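Local coordinates for protein type III effector XopAI (Xanthomonas citri, PDB 6K93) that probably binds arginine-containing peptides through a domain with the mono-ADP-ribosyltransferase fold and serves the bacterium as a type III effector during cell invasion, at residues Q107-G110 with A111-S115; Q140-W143 with N144-Q148; M150-M153 with K154-H157. All coordinates share one frame; numbering follows the deposited sequence.

Overall arrangement
The three contacts are local and follow one another along the helical, N-terminal part of the chain. Interaction 1 is the turn at the end of helix 95-109, leading toward helix 117-128; interactions 2 and 3 are successive stretches of helix 136-156, the centres of the two contacts about 14 Å apart. Interaction 1 stands away from both, its centre about 27 Å from that of interaction 2 and 24 Å from that of interaction 3, with nearest atoms about 10 and 11 Å apart. Helix 165-174 joins the last two, packing on W143, M146 and M147 and then on M150 and K154. All three are helix-end or helix-packing contacts.

Interaction 1: residues Q107-G110 with A111-S115; sequences QHDG and AQFRS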
ATOM      1  N   GLN A 107       4.557  -0.568  13.716  1.00 18.21           N
ATOM      2  CA  GLN A 107       5.192  -1.691  14.390  1.00 19.99           C
ATOM      3  C   GLN A 107       4.468  -2.045  15.673  1.00 20.88           C
ATOM      4  O   GLN A 107       4.276  -3.227  15.981  1.00 22.53           O
ATOM      5  CB  GLN A 107       6.647  -1.364  14.666  1.00 22.22           C
ATOM      6  CG  GLN A 107       7.481  -1.312  13.435  1.00 25.52           C
ATOM      7  CD  GLN A 107       8.899  -0.933  13.753  1.00 36.72           C
ATOM      8  OE1 GLN A 107       9.187   0.241  13.998  1.00 40.62           O
ATOM      9  NE2 GLN A 107       9.788  -1.912  13.779  1.00 41.31           N
ATOM     10  N   HIS A 108       4.047  -1.036  16.424  1.00 20.06           N
ATOM     11  CA  HIS A 108       3.407  -1.296  17.707  1.00 23.80           C
ATOM     12  C   HIS A 108       2.008  -1.863  17.535  1.00 22.70           C
ATOM     13  O   HIS A 108       1.635  -2.832  18.211  1.00 24.40           O
ATOM     14  CB  HIS A 108       3.361  -0.015  18.532  1.00 30.10           C
ATOM     15  CG  HIS A 108       2.695  -0.183  19.854  1.00 40.32           C
ATOM     16  ND1 HIS A 108       1.345   0.026  20.037  1.00 41.63           N
ATOM     17  CD2 HIS A 108       3.192  -0.538  21.062  1.00 44.09           C
ATOM     18  CE1 HIS A 108       1.042  -0.183  21.305  1.00 42.51           C
ATOM     19  NE2 HIS A 108       2.145  -0.528  21.948  1.00 45.18           N
ATOM     20  N   ASP A 109       1.214  -1.277  16.633  1.00 21.62           N
ATOM     21  CA  ASP A 109      -0.177  -1.673  16.537  1.00 21.25           C
ATOM     22  C   ASP A 109      -0.359  -2.967  15.764  1.00 21.22           C
ATOM     23  O   ASP A 109      -1.343  -3.679  16.001  1.00 20.60           O
ATOM     24  CB  ASP A 109      -0.993  -0.571  15.869  1.00 21.36           C
ATOM     25  CG  ASP A 109      -1.161   0.657  16.750  1.00 24.28           C
ATOM     26  OD1 ASP A 109      -0.569   0.685  17.849  1.00 25.98           O
ATOM     27  OD2 ASP A 109      -1.868   1.592  16.330  1.00 24.76           O
ATOM     28  N   GLY A 110       0.565  -3.294  14.870  1.00 20.26           N
ATOM     29  CA  GLY A 110       0.447  -4.511  14.084  1.00 18.89           C
ATOM     30  C   GLY A 110      -0.903  -4.624  13.416  1.00 18.07           C
ATOM     31  O   GLY A 110      -1.385  -3.688  12.776  1.00 16.88           O
ATOM     32  N   ALA A 111      -1.537  -5.785  13.564  1.00 19.41           N
ATOM     33  CA  ALA A 111      -2.816  -6.035  12.906  1.00 19.11           C
ATOM     34  C   ALA A 111      -3.967  -5.229  13.492  1.00 19.34           C
ATOM     35  O   ALA A 111      -5.071  -5.257  12.930  1.00 18.24           O
ATOM     36  CB  ALA A 111      -3.160  -7.527  12.976  1.00 20.70           C
ATOM     37  N   GLN A 112      -3.751  -4.504  14.587  1.00 18.18           N
ATOM     38  CA  GLN A 112      -4.795  -3.660  15.149  1.00 19.06           C
ATOM     39  C   GLN A 112      -4.712  -2.219  14.656  1.00 17.97           C
ATOM     40  O   GLN A 112      -5.490  -1.371  15.110  1.00 19.91           O
ATOM     41  CB  GLN A 112      -4.720  -3.694  16.682  1.00 24.04           C
ATOM     42  CG  GLN A 112      -4.596  -5.116  17.269  1.00 33.31           C
ATOM     43  CD  GLN A 112      -5.576  -6.121  16.661  1.00 43.58           C
ATOM     44  OE1 GLN A 112      -5.183  -7.218  16.247  1.00 48.43           O
ATOM     45  NE2 GLN A 112      -6.853  -5.753  16.609  1.00 48.03           N
ATOM     46  N   PHE A 113      -3.790  -1.928  13.735  1.00 15.86           N
ATOM     47  CA  PHE A 113      -3.699  -0.597  13.146  1.00 15.55           C
ATOM     48  C   PHE A 113      -5.019  -0.218  12.490  1.00 16.02           C
ATOM     49  O   PHE A 113      -5.562  -0.984  11.701  1.00 15.01           O
ATOM     50  CB  PHE A 113      -2.564  -0.566  12.104  1.00 14.78           C
ATOM     51  CG  PHE A 113      -2.265   0.817  11.573  1.00 14.50           C
ATOM     52  CD1 PHE A 113      -3.114   1.434  10.675  1.00 13.71           C
ATOM     53  CD2 PHE A 113      -1.117   1.479  11.959  1.00 16.14           C
ATOM     54  CE1 PHE A 113      -2.853   2.689  10.212  1.00 14.41           C
ATOM     55  CE2 PHE A 113      -0.842   2.751  11.478  1.00 16.86           C
ATOM     56  CZ  PHE A 113      -1.711   3.347  10.604  1.00 15.86           C
ATOM     57  N   ARG A 114      -5.526   0.972  12.799  1.00 16.54           N
ATOM     58  CA  ARG A 114      -6.740   1.467  12.170  1.00 16.58           C
ATOM     59  C   ARG A 114      -6.657   2.970  11.937  1.00 16.08           C
ATOM     60  O   ARG A 114      -6.217   3.727  12.811  1.00 18.06           O
ATOM     61  CB  ARG A 114      -7.988   1.181  13.041  1.00 17.14           C
ATOM     62  CG  ARG A 114      -8.289  -0.284  13.307  1.00 18.19           C
ATOM     63  CD  ARG A 114      -8.806  -0.983  12.042  1.00 18.34           C
ATOM     64  NE  ARG A 114      -9.253  -2.343  12.280  1.00 19.12           N
ATOM     65  CZ  ARG A 114      -8.457  -3.404  12.361  1.00 19.33           C
ATOM     66  NH1 ARG A 114      -7.148  -3.288  12.256  1.00 16.74           N
ATOM     67  NH2 ARG A 114      -8.984  -4.623  12.561  1.00 20.70           N
ATOM     68  N   SER A 115      -7.150   3.409  10.783  1.00 14.81           N
ATOM     69  CA  SER A 115      -7.275   4.830  10.530  1.00 14.86           C
ATOM     70  C   SER A 115      -8.421   5.416  11.359  1.00 16.96           C
ATOM     71  O   SER A 115      -9.437   4.769  11.612  1.00 17.92           O
ATOM     72  CB  SER A 115      -7.529   5.121   9.050  1.00 14.95           C
ATOM     73  OG  SER A 115      -8.822   4.616   8.650  1.00 15.74           O
TER
HETATM   74  O   HOH W   1      -3.787   2.569  14.698  1.00 18.10           O
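D109 and F113 meet through their CB atoms where helix 95-109 ends, D109 CB lying 4.1 Å from F113 CB and oblique to the phenyl ring. From there the two side chains part. F113 has CG anti to its own backbone N (chi1 -172°), which sends the ring back against L102, R105 and V106 of the helix and I204 of helix 194-209, a place suited to a large apolar group. The D109 carboxylate turns the other way and forms two hydrogen bonds: OD1 is met nearly along its C-O axis by H108 ND1 at 3.0 Å, in the imidazole plane, while OD2 accepts a hydrogen bond from a water at 2.7 Å. The same water accepts one from R114 N at 3.0 Å and sits over one face of the F113 ring, toward its rim, so a single solvent molecule joins the helix end to the outgoing loop. The main chain closes the turn. Q112 N donates to D109 O at 2.9 Å and F113 N to G110 O at 3.1 Å. G110 leaves helical geometry with positive phi (51°), a conformation that a residue with no CB adopts readily. Beyond the turn, R114 folds back and its NH1 grips two carbonyls, A111 O and F113 O, both near the guanidinium plane. With an imidazole N-H and a water hydrogen directed at its two oxygens, the D109 carboxylate is probably stabilised as the anion, and R105 adds a weak, long ion pair at OD2.

Interaction 2: residues Q140-W143 with N144-Q148; sequences QQRW and NGMMQ
M147 lays its CG over one face of the indole of W143, which lies one turn earlier in the helix, in a CH-pi contact 3.7 Å from the centroid of the five-membered ring. Its sulfur makes a Met-aromatic contact as well: SD lies 4.5 Å from the centroid of the six-membered ring, obliquely placed. The first torsion (chi1 -72°) sets CG of the unbranched thioether over the indole, and the bend at chi2 brings SD toward the six-membered ring, so that M147 slants across it. A second apolar contact joins R142 and M146, where the methyl CE of M146 meets the aliphatic CG of R142 at 3.7 Å; the charged end of R142 continues to a salt bridge with E279. Among polar groups, N144 places OD1 at the in-plane edge of the indole, 3.6 Å from W143 CD1, with amide and ring planes 68° apart. Its ND2 donates to a water at 3.1 Å that in turn donates to Q141 OE1, linking two amides on the exposed side. The main chain supplies four successive i to i+4 hydrogen bonds, from N144 N to Q140 O through M147 N to W143 O, the last at 2.8 Å. The whole is an amphipathic alpha helix: W143 and M146 pack on helices 117-128 and 165-174, with F123 meeting the indole at a steep angle, while Q141 and N144 lie on the exposed side.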
ATOM      1  N   GLN A 140     -12.278  15.302  -7.286  1.00 14.55           N
ATOM      2  CA  GLN A 140     -13.416  15.201  -6.379  1.00 14.68           C
ATOM      3  C   GLN A 140     -14.482  14.277  -6.943  1.00 15.18           C
ATOM      4  O   GLN A 140     -15.066  13.473  -6.216  1.00 15.83           O
ATOM      5  CB  GLN A 140     -14.010  16.588  -6.129  1.00 15.25           C
ATOM      6  CG  GLN A 140     -15.252  16.557  -5.325  1.00 24.50           C
ATOM      7  CD  GLN A 140     -15.375  17.784  -4.468  1.00 40.00           C
ATOM      8  OE1 GLN A 140     -16.196  18.653  -4.736  1.00 46.06           O
ATOM      9  NE2 GLN A 140     -14.520  17.881  -3.444  1.00 44.87           N
ATOM     10  N   GLN A 141     -14.768  14.392  -8.237  1.00 15.83           N
ATOM     11  CA  GLN A 141     -15.735  13.495  -8.858  1.00 17.27           C
ATOM     12  C   GLN A 141     -15.245  12.059  -8.796  1.00 16.66           C
ATOM     13  O   GLN A 141     -16.021  11.138  -8.495  1.00 16.65           O
ATOM     14  CB  GLN A 141     -15.986  13.918 -10.299  1.00 21.06           C
ATOM     15  CG  GLN A 141     -16.785  15.203 -10.410  1.00 26.80           C
ATOM     16  CD  GLN A 141     -18.083  15.138  -9.630  1.00 31.26           C
ATOM     17  OE1 GLN A 141     -18.901  14.244  -9.848  1.00 35.26           O
ATOM     18  NE2 GLN A 141     -18.264  16.062  -8.692  1.00 32.43           N
ATOM     19  N   ARG A 142     -13.950  11.855  -9.055  1.00 15.67           N
ATOM     20  CA  ARG A 142     -13.372  10.517  -8.964  1.00 16.14           C
ATOM     21  C   ARG A 142     -13.517   9.957  -7.548  1.00 15.64           C
ATOM     22  O   ARG A 142     -13.937   8.810  -7.353  1.00 15.73           O
ATOM     23  CB  ARG A 142     -11.908  10.561  -9.375  1.00 19.56           C
ATOM     24  CG  ARG A 142     -11.241   9.209  -9.286  1.00 29.85           C
ATOM     25  CD  ARG A 142      -9.855   9.169  -9.909  1.00 46.49           C
ATOM     26  NE  ARG A 142      -9.712   7.965 -10.727  1.00 61.70           N
ATOM     27  CZ  ARG A 142      -8.553   7.422 -11.086  1.00 68.55           C
ATOM     28  NH1 ARG A 142      -8.553   6.311 -11.808  1.00 67.95           N
ATOM     29  NH2 ARG A 142      -7.402   7.925 -10.651  1.00 71.81           N
ATOM     30  N   TRP A 143     -13.187  10.773  -6.541  1.00 14.84           N
ATOM     31  CA  TRP A 143     -13.330  10.392  -5.136  1.00 13.97           C
ATOM     32  C   TRP A 143     -14.771   9.982  -4.838  1.00 14.76           C
ATOM     33  O   TRP A 143     -15.026   8.913  -4.273  1.00 14.64           O
ATOM     34  CB  TRP A 143     -12.885  11.570  -4.215  1.00 13.09           C
ATOM     35  CG  TRP A 143     -13.201  11.287  -2.782  1.00 13.69           C
ATOM     36  CD1 TRP A 143     -14.343  11.643  -2.108  1.00 14.65           C
ATOM     37  CD2 TRP A 143     -12.388  10.590  -1.838  1.00 13.92           C
ATOM     38  NE1 TRP A 143     -14.307  11.169  -0.821  1.00 15.33           N
ATOM     39  CE2 TRP A 143     -13.105  10.535  -0.628  1.00 13.73           C
ATOM     40  CE3 TRP A 143     -11.126  10.013  -1.894  1.00 14.64           C
ATOM     41  CZ2 TRP A 143     -12.597   9.899   0.503  1.00 13.76           C
ATOM     42  CZ3 TRP A 143     -10.618   9.405  -0.757  1.00 14.54           C
ATOM     43  CH2 TRP A 143     -11.346   9.357   0.411  1.00 14.30           C
ATOM     44  N   ASN A 144     -15.734  10.823  -5.216  1.00 16.08           N
ATOM     45  CA  ASN A 144     -17.135  10.500  -4.973  1.00 16.38           C
ATOM     46  C   ASN A 144     -17.507   9.172  -5.615  1.00 16.24           C
ATOM     47  O   ASN A 144     -18.229   8.370  -5.020  1.00 17.22           O
ATOM     48  CB  ASN A 144     -18.031  11.611  -5.506  1.00 17.86           C
ATOM     49  CG  ASN A 144     -17.888  12.903  -4.728  1.00 19.86           C
ATOM     50  OD1 ASN A 144     -17.353  12.922  -3.626  1.00 19.11           O
ATOM     51  ND2 ASN A 144     -18.363  13.993  -5.313  1.00 21.65           N
ATOM     52  N   GLY A 145     -17.026   8.923  -6.832  1.00 15.54           N
ATOM     53  CA  GLY A 145     -17.330   7.662  -7.497  1.00 15.67           C
ATOM     54  C   GLY A 145     -16.737   6.464  -6.786  1.00 15.49           C
ATOM     55  O   GLY A 145     -17.378   5.406  -6.690  1.00 15.90           O
ATOM     56  N   MET A 146     -15.499   6.601  -6.301  1.00 14.41           N
ATOM     57  CA  MET A 146     -14.892   5.513  -5.535  1.00 14.52           C
ATOM     58  C   MET A 146     -15.649   5.284  -4.222  1.00 14.53           C
ATOM     59  O   MET A 146     -15.882   4.129  -3.823  1.00 15.20           O
ATOM     60  CB  MET A 146     -13.421   5.814  -5.291  1.00 15.75           C
ATOM     61  CG  MET A 146     -12.629   5.696  -6.538  1.00 19.23           C
ATOM     62  SD  MET A 146     -10.864   5.724  -6.149  1.00 22.67           S
ATOM     63  CE  MET A 146     -10.805   7.333  -6.092  1.00 16.48           C
ATOM     64  N   MET A 147     -16.037   6.359  -3.528  1.00 14.38           N
ATOM     65  CA  MET A 147     -16.800   6.191  -2.294  1.00 14.09           C
ATOM     66  C   MET A 147     -18.103   5.449  -2.561  1.00 15.14           C
ATOM     67  O   MET A 147     -18.507   4.574  -1.785  1.00 16.92           O
ATOM     68  CB  MET A 147     -17.071   7.557  -1.667  1.00 15.14           C
ATOM     69  CG  MET A 147     -15.875   8.242  -1.046  1.00 15.08           C
ATOM     70  SD  MET A 147     -15.352   7.466   0.509  1.00 16.07           S
ATOM     71  CE  MET A 147     -16.735   7.866   1.560  1.00 16.05           C
ATOM     72  N   GLN A 148     -18.816   5.844  -3.610  1.00 14.74           N
ATOM     73  CA  GLN A 148     -20.058   5.155  -3.959  1.00 18.06           C
ATOM     74  C   GLN A 148     -19.801   3.690  -4.284  1.00 17.66           C
ATOM     75  O   GLN A 148     -20.537   2.808  -3.826  1.00 19.04           O
ATOM     76  CB  GLN A 148     -20.736   5.859  -5.134  1.00 24.98           C
ATOM     77  CG  GLN A 148     -22.103   5.301  -5.510  1.00 35.29           C
ATOM     78  CD  GLN A 148     -23.142   5.404  -4.401  1.00 44.59           C
ATOM     79  OE1 GLN A 148     -23.036   6.232  -3.498  1.00 47.18           O
ATOM     80  NE2 GLN A 148     -24.158   4.549  -4.470  1.00 49.89           N
TER
HETATM   81  O   HOH W   2     -20.083  13.277  -7.850  1.00 35.49           O

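Interaction 3: residues M150-M153 with K154-H157; sequences MAQM and KWNH
Q152 and N156, one turn apart at the end of helix 136-156, join their amides: Q152 NE2 donates to N156 OD1 at 3.3 Å. The acceptor lies in the amide plane of Q152, but the donor stands above the carbonyl plane of N156, the two amide planes being 43° apart. Q152 reaches this partner because its chain bends at chi2 (63°), which also brings NE2 to 3.7 Å from CD1 of the W155 indole. M153 CG approaches H157 CD2 at 3.9 Å, and M153 O lies at the in-plane edge of that imidazole. The alkyl chain of K154 passes the carbonyl of the preceding turn, its CG 3.4 Å from M150 O.

Backbone bonds hold these side chains in place. K154 N donates to M150 O and N156 N to Q152 O, both at 2.9 Å, whereas the bond from H157 N to M153 O is weak, its N-H...O angle 126°, as the chain leaves helical geometry at H157. Farther out, flexible M150 is buried against L168 and Q172 of helix 165-174, M153 at the border packs on L160 and F277, and K154 NZ donates to M163 O and T165 OG1. Backbone bonding thus weakens at the last residue; a long hydrogen bond between two neutral amides would add modest hold at the surface, while the lysine ammonium, gripped by two oxygens, ties the terminus to the following segment.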
ATOM      1  N   MET A 150     -17.434   1.727  -3.229  1.00 15.13           N
ATOM      2  CA  MET A 150     -17.062   0.947  -2.057  1.00 15.20           C
ATOM      3  C   MET A 150     -18.208   0.849  -1.050  1.00 15.59           C
ATOM      4  O   MET A 150     -18.353  -0.191  -0.398  1.00 16.73           O
ATOM      5  CB  MET A 150     -15.804   1.543  -1.423  1.00 13.36           C
ATOM      6  CG  MET A 150     -14.610   1.414  -2.336  1.00 13.15           C
ATOM      7  SD  MET A 150     -14.373  -0.293  -2.897  1.00 15.19           S
ATOM      8  CE  MET A 150     -12.820  -0.146  -3.749  1.00 16.20           C
ATOM      9  N   ALA A 151     -19.041   1.884  -0.904  1.00 15.73           N
ATOM     10  CA  ALA A 151     -20.240   1.719  -0.091  1.00 16.85           C
ATOM     11  C   ALA A 151     -21.132   0.630  -0.667  1.00 18.75           C
ATOM     12  O   ALA A 151     -21.680  -0.199   0.077  1.00 19.76           O
ATOM     13  CB  ALA A 151     -20.973   3.053   0.004  1.00 17.13           C
ATOM     14  N   GLN A 152     -21.291   0.615  -1.997  1.00 18.48           N
ATOM     15  CA  GLN A 152     -22.075  -0.434  -2.638  1.00 20.96           C
ATOM     16  C   GLN A 152     -21.417  -1.791  -2.444  1.00 20.06           C
ATOM     17  O   GLN A 152     -22.092  -2.805  -2.249  1.00 22.22           O
ATOM     18  CB  GLN A 152     -22.235  -0.138  -4.122  1.00 24.63           C
ATOM     19  CG  GLN A 152     -23.292  -1.004  -4.787  1.00 29.84           C
ATOM     20  CD  GLN A 152     -24.675  -0.773  -4.215  1.00 37.36           C
ATOM     21  OE1 GLN A 152     -25.157   0.362  -4.152  1.00 37.88           O
ATOM     22  NE2 GLN A 152     -25.326  -1.852  -3.792  1.00 40.86           N
ATOM     23  N   MET A 153     -20.095  -1.827  -2.492  1.00 19.28           N
ATOM     24  CA  MET A 153     -19.379  -3.080  -2.302  1.00 20.76           C
ATOM     25  C   MET A 153     -19.603  -3.646  -0.914  1.00 20.04           C
ATOM     26  O   MET A 153     -19.759  -4.859  -0.752  1.00 21.19           O
ATOM     27  CB  MET A 153     -17.883  -2.882  -2.536  1.00 24.00           C
ATOM     28  CG  MET A 153     -17.157  -4.198  -2.550  1.00 30.69           C
ATOM     29  SD  MET A 153     -15.607  -4.059  -3.412  1.00 35.19           S
ATOM     30  CE  MET A 153     -16.081  -3.422  -5.024  1.00 36.61           C
ATOM     31  N   LYS A 154     -19.591  -2.791   0.105  1.00 20.24           N
ATOM     32  CA  LYS A 154     -19.830  -3.254   1.465  1.00 19.73           C
ATOM     33  C   LYS A 154     -21.232  -3.832   1.601  1.00 21.48           C
ATOM     34  O   LYS A 154     -21.450  -4.772   2.378  1.00 24.28           O
ATOM     35  CB  LYS A 154     -19.643  -2.106   2.448  1.00 18.72           C
ATOM     36  CG  LYS A 154     -18.186  -1.728   2.681  1.00 18.46           C
ATOM     37  CD  LYS A 154     -18.077  -0.309   3.213  1.00 18.96           C
ATOM     38  CE  LYS A 154     -18.793  -0.166   4.556  1.00 20.01           C
ATOM     39  NZ  LYS A 154     -18.483   1.146   5.197  1.00 19.42           N
ATOM     40  N   TRP A 155     -22.194  -3.273   0.864  1.00 20.67           N
ATOM     41  CA  TRP A 155     -23.563  -3.776   0.903  1.00 23.62           C
ATOM     42  C   TRP A 155     -23.682  -5.113   0.188  1.00 24.41           C
ATOM     43  O   TRP A 155     -24.365  -6.027   0.672  1.00 26.14           O
ATOM     44  CB  TRP A 155     -24.487  -2.748   0.271  1.00 26.66           C
ATOM     45  CG  TRP A 155     -25.909  -3.141   0.240  1.00 34.34           C
ATOM     46  CD1 TRP A 155     -26.599  -3.653  -0.813  1.00 38.70           C
ATOM     47  CD2 TRP A 155     -26.830  -3.038   1.322  1.00 38.24           C
ATOM     48  NE1 TRP A 155     -27.908  -3.888  -0.449  1.00 41.14           N
ATOM     49  CE2 TRP A 155     -28.072  -3.514   0.860  1.00 42.06           C
ATOM     50  CE3 TRP A 155     -26.723  -2.591   2.644  1.00 43.92           C
ATOM     51  CZ2 TRP A 155     -29.199  -3.555   1.674  1.00 42.82           C
ATOM     52  CZ3 TRP A 155     -27.842  -2.633   3.449  1.00 46.53           C
ATOM     53  CH2 TRP A 155     -29.065  -3.111   2.960  1.00 46.25           C
ATOM     54  N   ASN A 156     -23.018  -5.249  -0.961  1.00 23.57           N
ATOM     55  CA  ASN A 156     -23.084  -6.473  -1.757  1.00 27.26           C
ATOM     56  C   ASN A 156     -22.222  -7.596  -1.202  1.00 26.52           C
ATOM     57  O   ASN A 156     -22.413  -8.759  -1.583  1.00 28.94           O
ATOM     58  CB  ASN A 156     -22.646  -6.184  -3.194  1.00 29.01           C
ATOM     59  CG  ASN A 156     -23.577  -5.229  -3.899  1.00 35.72           C
ATOM     60  OD1 ASN A 156     -24.709  -5.027  -3.471  1.00 39.09           O
ATOM     61  ND2 ASN A 156     -23.102  -4.636  -4.994  1.00 36.73           N
ATOM     62  N   HIS A 157     -21.276  -7.270  -0.331  1.00 24.79           N
ATOM     63  CA  HIS A 157     -20.326  -8.221   0.244  1.00 23.40           C
ATOM     64  C   HIS A 157     -20.327  -7.981   1.749  1.00 23.00           C
ATOM     65  O   HIS A 157     -19.423  -7.341   2.300  1.00 22.68           O
ATOM     66  CB  HIS A 157     -18.949  -8.056  -0.391  1.00 23.11           C
ATOM     67  CG  HIS A 157     -18.949  -8.325  -1.863  1.00 31.27           C
ATOM     68  ND1 HIS A 157     -18.740  -9.583  -2.389  1.00 31.35           N
ATOM     69  CD2 HIS A 157     -19.192  -7.511  -2.917  1.00 33.64           C
ATOM     70  CE1 HIS A 157     -18.822  -9.523  -3.708  1.00 33.96           C
ATOM     71  NE2 HIS A 157     -19.097  -8.277  -4.052  1.00 31.74           N
TER